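Local coordinates for protein acetyltransferase (Elizabethkingia anophelis, PDB 6AO7) that is a GNAT-family acetyltransferase that binds acetyl-CoA and probably transfers its acetyl group to an acceptor substrate, at residues A32-E37 with D139-P144; Y61-Y64 with T70-I73; L107-G112 with Y125-T130; G117-Y122 with D154-T159. One frame throughout, in Å; residues are numbered along the deposited sequence.

Interaction 1 (A32-E37 with D139-P144). With ACO (acetyl coenzyme *a), chain B.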
# COMPACT_ATOMS: atom_id res chain seq x y z
N ALA A 32 -3.56 -18.11 -3.12
CA ALA A 32 -2.52 -17.11 -2.96
C ALA A 32 -1.68 -16.90 -4.22
O ALA A 32 -1.08 -15.83 -4.37
CB ALA A 32 -1.60 -17.49 -1.79
N ASP A 33 -1.63 -17.88 -5.11
CA ASP A 33 -0.83 -17.81 -6.32
C ASP A 33 -1.55 -18.57 -7.43
O ASP A 33 -1.67 -19.80 -7.36
CB ASP A 33 0.56 -18.40 -6.06
CG ASP A 33 1.52 -18.24 -7.25
OD1 ASP A 33 1.07 -18.10 -8.41
OD2 ASP A 33 2.75 -18.28 -7.00
N PRO A 34 -2.05 -17.87 -8.46
CA PRO A 34 -2.88 -18.54 -9.48
C PRO A 34 -2.12 -19.50 -10.38
O PRO A 34 -2.75 -20.19 -11.19
CB PRO A 34 -3.45 -17.36 -10.28
CG PRO A 34 -2.47 -16.26 -10.08
CD PRO A 34 -1.96 -16.42 -8.68
N SER A 35 -0.79 -19.58 -10.28
CA SER A 35 0.01 -20.39 -11.18
C SER A 35 0.49 -21.65 -10.46
O SER A 35 1.39 -21.58 -9.63
CB SER A 35 1.19 -19.60 -11.72
OG SER A 35 2.07 -20.48 -12.40
N LYS A 36 -0.11 -22.80 -10.81
CA LYS A 36 0.37 -24.07 -10.26
C LYS A 36 1.82 -24.33 -10.65
O LYS A 36 2.53 -25.05 -9.94
CB LYS A 36 -0.53 -25.22 -10.74
CG LYS A 36 -0.39 -26.50 -9.92
CD LYS A 36 -0.16 -27.73 -10.80
CE LYS A 36 -0.26 -29.01 -9.99
NZ LYS A 36 -1.68 -29.35 -9.67
N GLU A 37 2.26 -23.77 -11.78
CA GLU A 37 3.65 -23.95 -12.19
C GLU A 37 4.59 -23.20 -11.26
O GLU A 37 5.61 -23.75 -10.82
CB GLU A 37 3.83 -23.48 -13.63
N ASP A 139 4.60 -9.44 -16.08
CA ASP A 139 5.64 -10.23 -16.74
C ASP A 139 5.53 -11.72 -16.42
O ASP A 139 5.87 -12.55 -17.27
CB ASP A 139 7.03 -9.74 -16.33
CG ASP A 139 7.32 -8.31 -16.76
OD1 ASP A 139 6.47 -7.70 -17.45
OD2 ASP A 139 8.39 -7.80 -16.39
N ASN A 140 5.06 -12.07 -15.23
CA ASN A 140 5.14 -13.45 -14.77
C ASN A 140 3.83 -14.20 -14.81
O ASN A 140 3.83 -15.42 -14.58
CB ASN A 140 5.70 -13.48 -13.34
CG ASN A 140 7.20 -13.27 -13.31
OD1 ASN A 140 7.97 -14.16 -13.67
ND2 ASN A 140 7.62 -12.09 -12.88
N TYR A 141 2.72 -13.54 -15.11
CA TYR A 141 1.44 -14.22 -15.25
C TYR A 141 0.82 -13.82 -16.58
O TYR A 141 0.78 -12.61 -16.91
CB TYR A 141 0.49 -13.90 -14.09
CG TYR A 141 1.00 -14.33 -12.74
CD1 TYR A 141 0.58 -15.52 -12.15
CD2 TYR A 141 1.91 -13.56 -12.05
CE1 TYR A 141 1.06 -15.91 -10.90
CE2 TYR A 141 2.39 -13.93 -10.81
CZ TYR A 141 1.96 -15.10 -10.24
OH TYR A 141 2.45 -15.46 -9.00
N PRO A 142 0.31 -14.76 -17.36
CA PRO A 142 -0.21 -14.43 -18.70
C PRO A 142 -1.47 -13.57 -18.65
O PRO A 142 -1.55 -12.56 -19.34
CB PRO A 142 -0.48 -15.81 -19.32
CG PRO A 142 -0.67 -16.72 -18.14
CD PRO A 142 0.25 -16.21 -17.08
N GLU A 143 -2.43 -13.96 -17.82
CA GLU A 143 -3.68 -13.21 -17.74
C GLU A 143 -3.57 -12.11 -16.69
O GLU A 143 -3.05 -12.35 -15.60
CB GLU A 143 -4.85 -14.13 -17.39
N PRO A 144 -4.05 -10.90 -16.99
CA PRO A 144 -4.01 -9.83 -15.99
C PRO A 144 -4.84 -10.19 -14.77
O PRO A 144 -5.78 -10.97 -14.84
CB PRO A 144 -4.60 -8.63 -16.74
CG PRO A 144 -5.44 -9.23 -17.81
CD PRO A 144 -4.73 -10.48 -18.23
N1A ACO B . -8.23 -2.89 4.75
C2A ACO B . -7.23 -3.42 5.46
N3A ACO B . -7.27 -4.39 6.38
C4A ACO B . -8.53 -4.81 6.58
C5A ACO B . -9.67 -4.33 5.94
C6A ACO B . -9.49 -3.33 4.97
N6A ACO B . -10.48 -2.77 4.28
N7A ACO B . -10.80 -4.95 6.45
C8A ACO B . -10.33 -5.78 7.35
N9A ACO B . -8.96 -5.74 7.48
C1B ACO B . -8.13 -6.49 8.42
C2B ACO B . -8.85 -7.27 9.50
O2B ACO B . -9.36 -6.43 10.53
C3B ACO B . -7.68 -8.11 10.01
O3B ACO B . -6.80 -7.33 10.84
P3B ACO B . -6.85 -7.22 12.45
O7A ACO B . -8.15 -6.45 12.76
O8A ACO B . -6.78 -8.67 12.98
O9A ACO B . -5.63 -6.45 12.88
C4B ACO B . -6.85 -8.36 8.75
O4B ACO B . -7.37 -7.47 7.74
C5B ACO B . -6.84 -9.80 8.29
O5B ACO B . -6.38 -10.54 9.45
P1A ACO B . -6.55 -12.19 9.58
O1A ACO B . -7.91 -12.62 9.97
O2A ACO B . -5.50 -12.61 10.60
O3A ACO B . -6.20 -12.64 8.10
P2A ACO B . -6.57 -13.96 7.28
O4A ACO B . -6.87 -14.99 8.29
O5A ACO B . -7.77 -13.64 6.39
O6A ACO B . -5.33 -14.29 6.33
CBP ACO B . -4.71 -13.96 4.02
CCP ACO B . -4.87 -13.32 5.39
CDP ACO B . -3.64 -15.06 4.11
CEP ACO B . -4.25 -12.89 3.02
CAP ACO B . -6.05 -14.61 3.58
OAP ACO B . -7.09 -13.65 3.59
C9P ACO B . -6.01 -15.37 2.27
O9P ACO B . -5.62 -16.53 2.24
N8P ACO B . -6.36 -14.70 1.17
C7P ACO B . -6.27 -15.28 -0.16
C6P ACO B . -4.84 -15.69 -0.51
C5P ACO B . -3.88 -14.52 -0.48
O5P ACO B . -4.20 -13.43 -0.93
N4P ACO B . -2.69 -14.76 0.06
C3P ACO B . -1.63 -13.76 0.13
C2P ACO B . -1.03 -13.46 -1.24
S1P ACO B . 0.66 -12.77 -1.25
C ACO B . 1.59 -14.26 -0.97
O ACO B . 1.07 -15.32 -0.78
CH3 ACO B . 3.08 -14.03 -0.95
O HOH W 1 4.67 -16.52 -7.06
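D33 brings its carboxylate close to Y141 with CG anti to the backbone N (chi1 -175°), while Y141 holds CG anti to its own carbonyl carbon (chi1 -61°), and the phenol thereby reaches across to the carboxylate. The hydroxyl OH of Y141 arrives 3.0 Å from OD1 of D33, and this oxygen lies at the ring edge, near the ring plane, with carboxylate and ring planes 57° apart. The same hydroxyl is also 3.1 Å from a water that donates to OD2 of D33 at 2.6 Å. Beyond the polar end, the ring is flanked by apolar carbon: CG of P34 comes within 3.6 Å of CE1 of Y141, the two side chains crossing nearly at a right angle, and CB of S35 stands 3.8 Å from the same CE1. The carboxylate is further held by backbone, as OD1 of D33 accepts from N of S35 at 3.0 Å, on its anti side, and OD2 has Y42 as a second partner. Several bonds thus fix the rotation of a buried acid next to A32, whose CB is 3.5 Å from N4P of acetyl-CoA. The turn closed by OD1 of D33 and N of S35 is an Asx turn, and its last residue, S35, N-caps helix 36-45, OG bonding to N of L38.

Interaction 2 (Y61-Y64 with T70-I73); sequences YVLY and TTEI
E72 and Y64 point their side chains the same way from neighbouring strands, and the glutamate can be traced outward atom by atom. Its CB passes 3.6 Å from O of Y64. From there CG sits anti to the backbone N (chi1 173°) and the chain runs on fully extended, which carries the carboxylate alongside the tyrosine ring. At the tip, OE1 of E72 lies 3.8 Å from CD1 of Y64, with the carboxylate and ring planes 67° apart, while the hydrogen bond of OE1 goes to NE1 of W66 in the turn just beyond. The backbones beneath are the two arms of a beta hairpin, strands 56-65 and 70-78, antiparallel with segment directions 155° apart. Y64 and E72 form a hydrogen-bonded pair: N of Y64 to O of E72 is 2.8 Å, and the return bond from N of E72 to O of Y64 is 3.0 Å. L63 and I73 make the adjoining non-hydrogen-bonded pair, supported by a CA-H...O contact of 3.4 Å from CA of I73 to O of V62. Their side chains occupy the other face, beneath helix 87-101, where CD2 of L63 meets CG1 of I73 at 4.3 Å and OG1 of T71 at 3.8 Å. Helix 36-45, through Y42 and S45, packs against the side chain of Y64 on the glutamate's face.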
# COMPACT_ATOMS: atom_id res chain seq x y z
N TYR A 61 1.63 -22.07 4.52
CA TYR A 61 2.59 -21.10 3.99
C TYR A 61 3.82 -21.84 3.47
O TYR A 61 4.09 -22.99 3.84
CB TYR A 61 2.98 -20.04 5.02
CG TYR A 61 3.70 -20.52 6.27
CD1 TYR A 61 5.08 -20.76 6.26
CD2 TYR A 61 3.02 -20.66 7.48
CE1 TYR A 61 5.75 -21.15 7.41
CE2 TYR A 61 3.69 -21.05 8.64
CZ TYR A 61 5.05 -21.30 8.60
OH TYR A 61 5.73 -21.67 9.73
N VAL A 62 4.55 -21.16 2.58
CA VAL A 62 5.79 -21.67 1.99
C VAL A 62 6.90 -20.67 2.27
O VAL A 62 6.78 -19.48 1.93
CB VAL A 62 5.64 -21.90 0.48
CG1 VAL A 62 6.99 -22.35 -0.10
CG2 VAL A 62 4.53 -22.89 0.20
N LEU A 63 7.99 -21.16 2.88
CA LEU A 63 9.21 -20.39 3.08
C LEU A 63 10.21 -20.74 1.99
O LEU A 63 10.44 -21.92 1.71
CB LEU A 63 9.83 -20.67 4.44
CG LEU A 63 9.27 -19.90 5.62
CD1 LEU A 63 9.86 -20.43 6.89
CD2 LEU A 63 9.60 -18.40 5.46
N TYR A 64 10.83 -19.72 1.40
CA TYR A 64 11.67 -19.87 0.21
C TYR A 64 12.95 -19.06 0.39
O TYR A 64 12.95 -17.84 0.17
CB TYR A 64 10.91 -19.40 -1.02
CG TYR A 64 11.72 -19.33 -2.30
CD1 TYR A 64 12.20 -18.13 -2.79
CD2 TYR A 64 11.97 -20.49 -3.04
CE1 TYR A 64 12.93 -18.07 -3.98
CE2 TYR A 64 12.69 -20.44 -4.22
CZ TYR A 64 13.17 -19.24 -4.69
OH TYR A 64 13.88 -19.20 -5.86
N THR A 70 18.33 -13.89 3.79
CA THR A 70 16.92 -13.58 3.53
C THR A 70 16.13 -14.83 3.16
O THR A 70 16.56 -15.61 2.31
CB THR A 70 16.79 -12.56 2.38
OG1 THR A 70 17.51 -11.36 2.70
CG2 THR A 70 15.35 -12.22 2.13
N THR A 71 14.96 -14.99 3.77
CA THR A 71 14.01 -15.99 3.30
C THR A 71 12.69 -15.29 3.05
O THR A 71 12.39 -14.26 3.65
CB THR A 71 13.87 -17.17 4.27
OG1 THR A 71 13.01 -18.16 3.69
CG2 THR A 71 13.32 -16.74 5.61
N GLU A 72 11.91 -15.85 2.13
CA GLU A 72 10.73 -15.20 1.59
C GLU A 72 9.50 -16.07 1.85
O GLU A 72 9.55 -17.29 1.73
CB GLU A 72 10.88 -14.93 0.08
CG GLU A 72 9.61 -14.40 -0.62
CD GLU A 72 9.80 -14.15 -2.11
OE1 GLU A 72 10.83 -14.58 -2.67
OE2 GLU A 72 8.92 -13.52 -2.74
N ILE A 73 8.41 -15.42 2.25
CA ILE A 73 7.11 -16.07 2.28
C ILE A 73 6.60 -16.03 0.84
O ILE A 73 6.07 -15.01 0.40
CB ILE A 73 6.14 -15.37 3.23
CG1 ILE A 73 6.78 -15.23 4.62
CG2 ILE A 73 4.77 -16.11 3.25
CD1 ILE A 73 5.92 -14.43 5.58

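Interaction 3 (L107-G112 with Y125-T130). With ACO (acetyl coenzyme *a), chain B; SO4 (sulfate ion), chain C.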
# COMPACT_ATOMS: atom_id res chain seq x y z
N LEU A 107 13.12 -11.37 6.72
CA LEU A 107 11.96 -12.08 6.22
C LEU A 107 11.24 -11.17 5.24
O LEU A 107 10.99 -10.00 5.55
CB LEU A 107 11.05 -12.49 7.37
CG LEU A 107 9.81 -13.35 7.09
CD1 LEU A 107 10.19 -14.69 6.45
CD2 LEU A 107 9.07 -13.56 8.39
N VAL A 108 10.95 -11.68 4.06
CA VAL A 108 10.39 -10.87 2.99
C VAL A 108 9.05 -11.46 2.55
O VAL A 108 8.85 -12.67 2.59
CB VAL A 108 11.37 -10.77 1.82
CG1 VAL A 108 10.71 -10.19 0.59
CG2 VAL A 108 12.58 -9.93 2.23
N ILE A 109 8.13 -10.59 2.17
CA ILE A 109 6.89 -11.02 1.53
C ILE A 109 6.52 -10.00 0.46
O ILE A 109 6.69 -8.79 0.64
CB ILE A 109 5.76 -11.20 2.57
CG1 ILE A 109 4.56 -11.90 1.92
CG2 ILE A 109 5.39 -9.83 3.21
CD1 ILE A 109 3.53 -12.41 2.92
N GLY A 110 6.03 -10.50 -0.67
CA GLY A 110 5.63 -9.63 -1.76
C GLY A 110 4.16 -9.80 -2.11
O GLY A 110 3.69 -10.92 -2.27
N THR A 111 3.42 -8.70 -2.22
CA THR A 111 2.01 -8.80 -2.57
C THR A 111 1.70 -7.80 -3.69
O THR A 111 2.57 -7.04 -4.13
CB THR A 111 1.12 -8.57 -1.35
OG1 THR A 111 -0.23 -8.96 -1.67
CG2 THR A 111 1.15 -7.08 -0.92
N GLY A 112 0.46 -7.81 -4.18
CA GLY A 112 0.12 -6.98 -5.32
C GLY A 112 -0.14 -5.53 -4.94
O GLY A 112 -0.52 -5.21 -3.80
N TYR A 125 2.13 -6.84 11.54
CA TYR A 125 3.00 -7.85 12.14
C TYR A 125 4.49 -7.56 11.95
O TYR A 125 5.33 -8.42 12.23
CB TYR A 125 2.64 -9.23 11.61
CG TYR A 125 1.38 -9.76 12.27
CD1 TYR A 125 1.44 -10.42 13.50
CD2 TYR A 125 0.12 -9.55 11.71
CE1 TYR A 125 0.29 -10.88 14.12
CE2 TYR A 125 -1.03 -10.03 12.33
CZ TYR A 125 -0.94 -10.68 13.54
OH TYR A 125 -2.08 -11.16 14.17
N GLY A 126 4.84 -6.35 11.51
CA GLY A 126 6.22 -5.90 11.60
C GLY A 126 6.93 -5.73 10.28
O GLY A 126 8.10 -5.34 10.27
N PHE A 127 6.27 -6.00 9.16
CA PHE A 127 6.90 -5.83 7.85
C PHE A 127 6.88 -4.36 7.45
O PHE A 127 5.87 -3.68 7.63
CB PHE A 127 6.17 -6.66 6.80
CG PHE A 127 6.40 -8.12 6.92
CD1 PHE A 127 5.60 -8.92 7.75
CD2 PHE A 127 7.40 -8.72 6.17
CE1 PHE A 127 5.81 -10.29 7.83
CE2 PHE A 127 7.61 -10.08 6.26
CZ PHE A 127 6.82 -10.87 7.09
N ARG A 128 7.99 -3.88 6.91
CA ARG A 128 8.08 -2.53 6.38
C ARG A 128 8.03 -2.61 4.86
O ARG A 128 8.59 -3.53 4.26
CB ARG A 128 9.39 -1.85 6.81
CG ARG A 128 9.57 -1.71 8.31
CD ARG A 128 8.98 -0.41 8.85
NE ARG A 128 9.63 0.79 8.33
CZ ARG A 128 10.69 1.38 8.87
NH1 ARG A 128 11.24 0.87 9.96
NH2 ARG A 128 11.21 2.48 8.33
N ILE A 129 7.39 -1.63 4.22
CA ILE A 129 7.41 -1.60 2.76
C ILE A 129 8.81 -1.18 2.30
O ILE A 129 9.34 -0.16 2.75
CB ILE A 129 6.32 -0.66 2.23
CG1 ILE A 129 4.94 -1.15 2.68
CG2 ILE A 129 6.41 -0.56 0.73
CD1 ILE A 129 3.82 -0.25 2.21
N THR A 130 9.43 -1.98 1.44
CA THR A 130 10.82 -1.66 1.08
C THR A 130 11.11 -1.55 -0.41
O THR A 130 12.06 -0.85 -0.78
CB THR A 130 11.79 -2.68 1.69
OG1 THR A 130 11.43 -4.02 1.30
CG2 THR A 130 11.83 -2.55 3.21
N1A ACO B . -8.23 -2.89 4.75
C2A ACO B . -7.23 -3.42 5.46
N3A ACO B . -7.27 -4.39 6.38
C4A ACO B . -8.53 -4.81 6.58
C5A ACO B . -9.67 -4.33 5.94
C6A ACO B . -9.49 -3.33 4.97
N6A ACO B . -10.48 -2.77 4.28
N7A ACO B . -10.80 -4.95 6.45
C8A ACO B . -10.33 -5.78 7.35
N9A ACO B . -8.96 -5.74 7.48
C1B ACO B . -8.13 -6.49 8.42
C2B ACO B . -8.85 -7.27 9.50
O2B ACO B . -9.36 -6.43 10.53
C3B ACO B . -7.68 -8.11 10.01
O3B ACO B . -6.80 -7.33 10.84
P3B ACO B . -6.85 -7.22 12.45
O7A ACO B . -8.15 -6.45 12.76
O8A ACO B . -6.78 -8.67 12.98
O9A ACO B . -5.63 -6.45 12.88
C4B ACO B . -6.85 -8.36 8.75
O4B ACO B . -7.37 -7.47 7.74
C5B ACO B . -6.84 -9.80 8.29
O5B ACO B . -6.38 -10.54 9.45
P1A ACO B . -6.55 -12.19 9.58
O1A ACO B . -7.91 -12.62 9.97
O2A ACO B . -5.50 -12.61 10.60
O3A ACO B . -6.20 -12.64 8.10
P2A ACO B . -6.57 -13.96 7.28
O4A ACO B . -6.87 -14.99 8.29
O5A ACO B . -7.77 -13.64 6.39
O6A ACO B . -5.33 -14.29 6.33
CBP ACO B . -4.71 -13.96 4.02
CCP ACO B . -4.87 -13.32 5.39
CDP ACO B . -3.64 -15.06 4.11
CEP ACO B . -4.25 -12.89 3.02
CAP ACO B . -6.05 -14.61 3.58
OAP ACO B . -7.09 -13.65 3.59
C9P ACO B . -6.01 -15.37 2.27
O9P ACO B . -5.62 -16.53 2.24
N8P ACO B . -6.36 -14.70 1.17
C7P ACO B . -6.27 -15.28 -0.16
C6P ACO B . -4.84 -15.69 -0.51
C5P ACO B . -3.88 -14.52 -0.48
O5P ACO B . -4.20 -13.43 -0.93
N4P ACO B . -2.69 -14.76 0.06
C3P ACO B . -1.63 -13.76 0.13
C2P ACO B . -1.03 -13.46 -1.24
S1P ACO B . 0.66 -12.77 -1.25
C ACO B . 1.59 -14.26 -0.97
O ACO B . 1.07 -15.32 -0.78
CH3 ACO B . 3.08 -14.03 -0.95
S SO4 C . 15.02 2.12 11.28
O1 SO4 C . 15.66 0.86 11.63
O2 SO4 C . 14.20 2.58 12.40
O3 SO4 C . 14.17 1.93 10.11
O4 SO4 C . 16.04 3.12 10.97
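L107 opens the contact by laying its isobutyl group against the far end of the F127 ring, CD2 of the leucine being 3.7 Å from CZ of the phenylalanine. Its carbonyl O approaches the same ring obliquely, 3.5 Å from CE2 of F127. V108 turns the other way, toward L157 and T159 of strand 155-161. At I109 the inward direction returns: with CG1 anti to the backbone N (chi1 -169°), CG2 is left to sit over one face of F127, 4.0 Å from the ring centroid and 23° off the normal, a CH-pi contact displaced toward the rim. The other branch of this isoleucine faces the cofactor, CG1 of I109 lying 3.9 Å from the acetyl CH3. Next along, O of G110 comes within 3.4 Å of that CH3, and OG1 of T111 is 3.9 Å from the sulfur S1P. F127 itself follows G126, the C-prime residue of the Schellman motif that ends helix 116-124, and R128 beyond it forms a salt bridge with D154 of the second subunit. Between the two segments the adhesion is essentially dispersive, and I109 therefore carries apolar packing from the buried ring to the acetyl end of the pocket.

Interaction 4 (G117-Y122 with D154-T159). With ACO (acetyl coenzyme *a), chain B.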
# COMPACT_ATOMS: atom_id res chain seq x y z
N GLY A 117 -5.64 -4.19 1.55
CA GLY A 117 -5.90 -4.86 2.81
C GLY A 117 -4.72 -5.66 3.34
O GLY A 117 -4.41 -5.62 4.53
N GLN A 118 -4.06 -6.42 2.45
CA GLN A 118 -2.89 -7.19 2.87
C GLN A 118 -1.74 -6.28 3.28
O GLN A 118 -0.96 -6.63 4.17
CB GLN A 118 -2.43 -8.11 1.74
CG GLN A 118 -3.37 -9.29 1.41
CD GLN A 118 -2.77 -10.15 0.29
OE1 GLN A 118 -1.57 -10.40 0.27
NE2 GLN A 118 -3.60 -10.55 -0.67
N LEU A 119 -1.57 -5.14 2.60
CA LEU A 119 -0.51 -4.22 3.02
C LEU A 119 -0.69 -3.79 4.48
O LEU A 119 0.30 -3.61 5.20
CB LEU A 119 -0.48 -3.00 2.10
CG LEU A 119 -0.03 -3.25 0.66
CD1 LEU A 119 -0.18 -1.98 -0.13
CD2 LEU A 119 1.39 -3.75 0.66
N TYR A 120 -1.94 -3.63 4.94
CA TYR A 120 -2.17 -3.40 6.36
C TYR A 120 -1.67 -4.57 7.19
O TYR A 120 -0.89 -4.39 8.14
CB TYR A 120 -3.65 -3.16 6.65
CG TYR A 120 -3.98 -3.40 8.11
CD1 TYR A 120 -3.74 -2.42 9.07
CD2 TYR A 120 -4.49 -4.62 8.54
CE1 TYR A 120 -4.03 -2.65 10.42
CE2 TYR A 120 -4.77 -4.87 9.88
CZ TYR A 120 -4.52 -3.88 10.81
OH TYR A 120 -4.81 -4.15 12.13
N LEU A 121 -2.14 -5.78 6.87
CA LEU A 121 -1.92 -6.93 7.75
C LEU A 121 -0.43 -7.20 7.95
O LEU A 121 0.02 -7.43 9.08
CB LEU A 121 -2.61 -8.17 7.18
CG LEU A 121 -2.39 -9.49 7.94
CD1 LEU A 121 -2.97 -9.40 9.35
CD2 LEU A 121 -3.06 -10.66 7.21
N TYR A 122 0.35 -7.21 6.86
CA TYR A 122 1.77 -7.51 7.01
C TYR A 122 2.48 -6.43 7.83
O TYR A 122 3.33 -6.74 8.68
CB TYR A 122 2.43 -7.70 5.63
CG TYR A 122 1.72 -8.75 4.76
CD1 TYR A 122 1.58 -8.56 3.39
CD2 TYR A 122 1.19 -9.89 5.31
CE1 TYR A 122 0.92 -9.47 2.59
CE2 TYR A 122 0.53 -10.84 4.51
CZ TYR A 122 0.40 -10.62 3.15
OH TYR A 122 -0.28 -11.54 2.35
N ASP A 154 2.11 -4.66 -10.32
CA ASP A 154 3.41 -4.55 -9.68
C ASP A 154 3.41 -5.30 -8.36
O ASP A 154 2.37 -5.47 -7.72
CB ASP A 154 3.77 -3.07 -9.43
CG ASP A 154 3.51 -2.18 -10.64
OD1 ASP A 154 3.00 -1.06 -10.45
OD2 ASP A 154 3.80 -2.60 -11.78
N MET A 155 4.59 -5.77 -7.95
CA MET A 155 4.72 -6.40 -6.65
C MET A 155 5.27 -5.39 -5.66
O MET A 155 6.25 -4.71 -5.94
CB MET A 155 5.63 -7.63 -6.70
CG MET A 155 6.05 -8.05 -5.32
SD MET A 155 6.94 -9.60 -5.33
CE MET A 155 5.56 -10.71 -5.57
N ILE A 156 4.61 -5.29 -4.50
CA ILE A 156 5.11 -4.52 -3.37
C ILE A 156 5.83 -5.47 -2.44
O ILE A 156 5.23 -6.44 -1.94
CB ILE A 156 3.98 -3.80 -2.63
CG1 ILE A 156 3.19 -2.95 -3.61
CG2 ILE A 156 4.54 -2.99 -1.48
CD1 ILE A 156 1.93 -2.39 -2.99
N LEU A 157 7.11 -5.23 -2.20
CA LEU A 157 7.92 -6.10 -1.36
C LEU A 157 8.05 -5.48 0.02
O LEU A 157 8.40 -4.30 0.14
CB LEU A 157 9.30 -6.31 -1.99
CG LEU A 157 10.04 -7.64 -1.82
CD1 LEU A 157 9.32 -8.77 -2.54
CD2 LEU A 157 11.48 -7.54 -2.30
N LEU A 158 7.78 -6.27 1.05
CA LEU A 158 7.92 -5.83 2.43
C LEU A 158 8.94 -6.71 3.14
O LEU A 158 9.07 -7.89 2.84
CB LEU A 158 6.59 -5.89 3.20
CG LEU A 158 5.38 -5.17 2.60
CD1 LEU A 158 4.58 -6.10 1.68
CD2 LEU A 158 4.45 -4.63 3.73
N THR A 159 9.64 -6.13 4.11
CA THR A 159 10.78 -6.76 4.74
C THR A 159 10.71 -6.56 6.24
O THR A 159 10.42 -5.47 6.71
CB THR A 159 12.12 -6.18 4.26
OG1 THR A 159 12.19 -6.27 2.83
CG2 THR A 159 13.27 -6.94 4.87
N1A ACO B . -8.23 -2.89 4.75
C2A ACO B . -7.23 -3.42 5.46
N3A ACO B . -7.27 -4.39 6.38
C4A ACO B . -8.53 -4.81 6.58
C5A ACO B . -9.67 -4.33 5.94
C6A ACO B . -9.49 -3.33 4.97
N6A ACO B . -10.48 -2.77 4.28
N7A ACO B . -10.80 -4.95 6.45
C8A ACO B . -10.33 -5.78 7.35
N9A ACO B . -8.96 -5.74 7.48
C1B ACO B . -8.13 -6.49 8.42
C2B ACO B . -8.85 -7.27 9.50
O2B ACO B . -9.36 -6.43 10.53
C3B ACO B . -7.68 -8.11 10.01
O3B ACO B . -6.80 -7.33 10.84
P3B ACO B . -6.85 -7.22 12.45
O7A ACO B . -8.15 -6.45 12.76
O8A ACO B . -6.78 -8.67 12.98
O9A ACO B . -5.63 -6.45 12.88
C4B ACO B . -6.85 -8.36 8.75
O4B ACO B . -7.37 -7.47 7.74
C5B ACO B . -6.84 -9.80 8.29
O5B ACO B . -6.38 -10.54 9.45
P1A ACO B . -6.55 -12.19 9.58
O1A ACO B . -7.91 -12.62 9.97
O2A ACO B . -5.50 -12.61 10.60
O3A ACO B . -6.20 -12.64 8.10
P2A ACO B . -6.57 -13.96 7.28
O4A ACO B . -6.87 -14.99 8.29
O5A ACO B . -7.77 -13.64 6.39
O6A ACO B . -5.33 -14.29 6.33
CBP ACO B . -4.71 -13.96 4.02
CCP ACO B . -4.87 -13.32 5.39
CDP ACO B . -3.64 -15.06 4.11
CEP ACO B . -4.25 -12.89 3.02
CAP ACO B . -6.05 -14.61 3.58
OAP ACO B . -7.09 -13.65 3.59
C9P ACO B . -6.01 -15.37 2.27
O9P ACO B . -5.62 -16.53 2.24
N8P ACO B . -6.36 -14.70 1.17
C7P ACO B . -6.27 -15.28 -0.16
C6P ACO B . -4.84 -15.69 -0.51
C5P ACO B . -3.88 -14.52 -0.48
O5P ACO B . -4.20 -13.43 -0.93
N4P ACO B . -2.69 -14.76 0.06
C3P ACO B . -1.63 -13.76 0.13
C2P ACO B . -1.03 -13.46 -1.24
S1P ACO B . 0.66 -12.77 -1.25
C ACO B . 1.59 -14.26 -0.97
O ACO B . 1.07 -15.32 -0.78
CH3 ACO B . 3.08 -14.03 -0.95
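Helix 117-122 lies over strand 155-159 with its axis 10.4 Å away and only 9° from the strand direction, the two running the same way. L119 bridges the gap: its CD1 meets CD1 of I156 at 3.6 Å, the side chains crossing at about a right angle, and its CD2 lies 4.1 Å from CD1 of L158. One turn further on, CB of Y122 rests 4.1 Å from CD2 of L158, whose CD1 approaches the tyrosine ring obliquely. The helix connects strands 106-112 and 128-133, which flank strand 155-161 in the sheet, and L119 also packs on L119 of the second subunit. Residues on other sides of the same helix handle acetyl-CoA. Q118 keeps CG anti to its carbonyl carbon (chi1 -69°) and then extends, which sets NE2 of Q118 3.0 Å from O5P of the pantetheine arm. The amide oxygen, OE1 of Q118, accepts from OH of Y122 at 2.7 Å, the donor standing 44° out of the carbonyl plane; T111 also hydrogen-bonds to OE1, which probably fixes the orientation of the amide. The same hydroxyl, OH of Y122, lies 3.9 Å from S1P of the thioester. Y120 points away from the strand, and its OH donates to O9A of the 3'-phosphate at 2.6 Å, in the plane of its ring. The chemistry is divided accordingly: branched aliphatic groups seat the helix on the sheet, and polar side chains on its other sides meet the pantetheine arm and the 3'-phosphate of the cofactor.

In the fold
Interactions 3 and 4 are closely joined, their centres about 5 Å apart: T111 O meets I156 N at 2.7 Å, which ties strand 106-112 to the neighbouring strand. Interaction 2 continues the same sheet on the other side, with I73 N 2.8 Å from V108 O and T71 O 3.0 Å from V108 N. Interaction 1 touches none of them; its centre is about 18 to 20 Å from theirs, yet its A32, like residues of interactions 3 and 4, contacts acetyl-CoA. I73 of interaction 2 also belongs to the acetyl-CoA pocket, and all four contacts therefore border the cofactor, while interactions 3 and 4 also reach the second subunit.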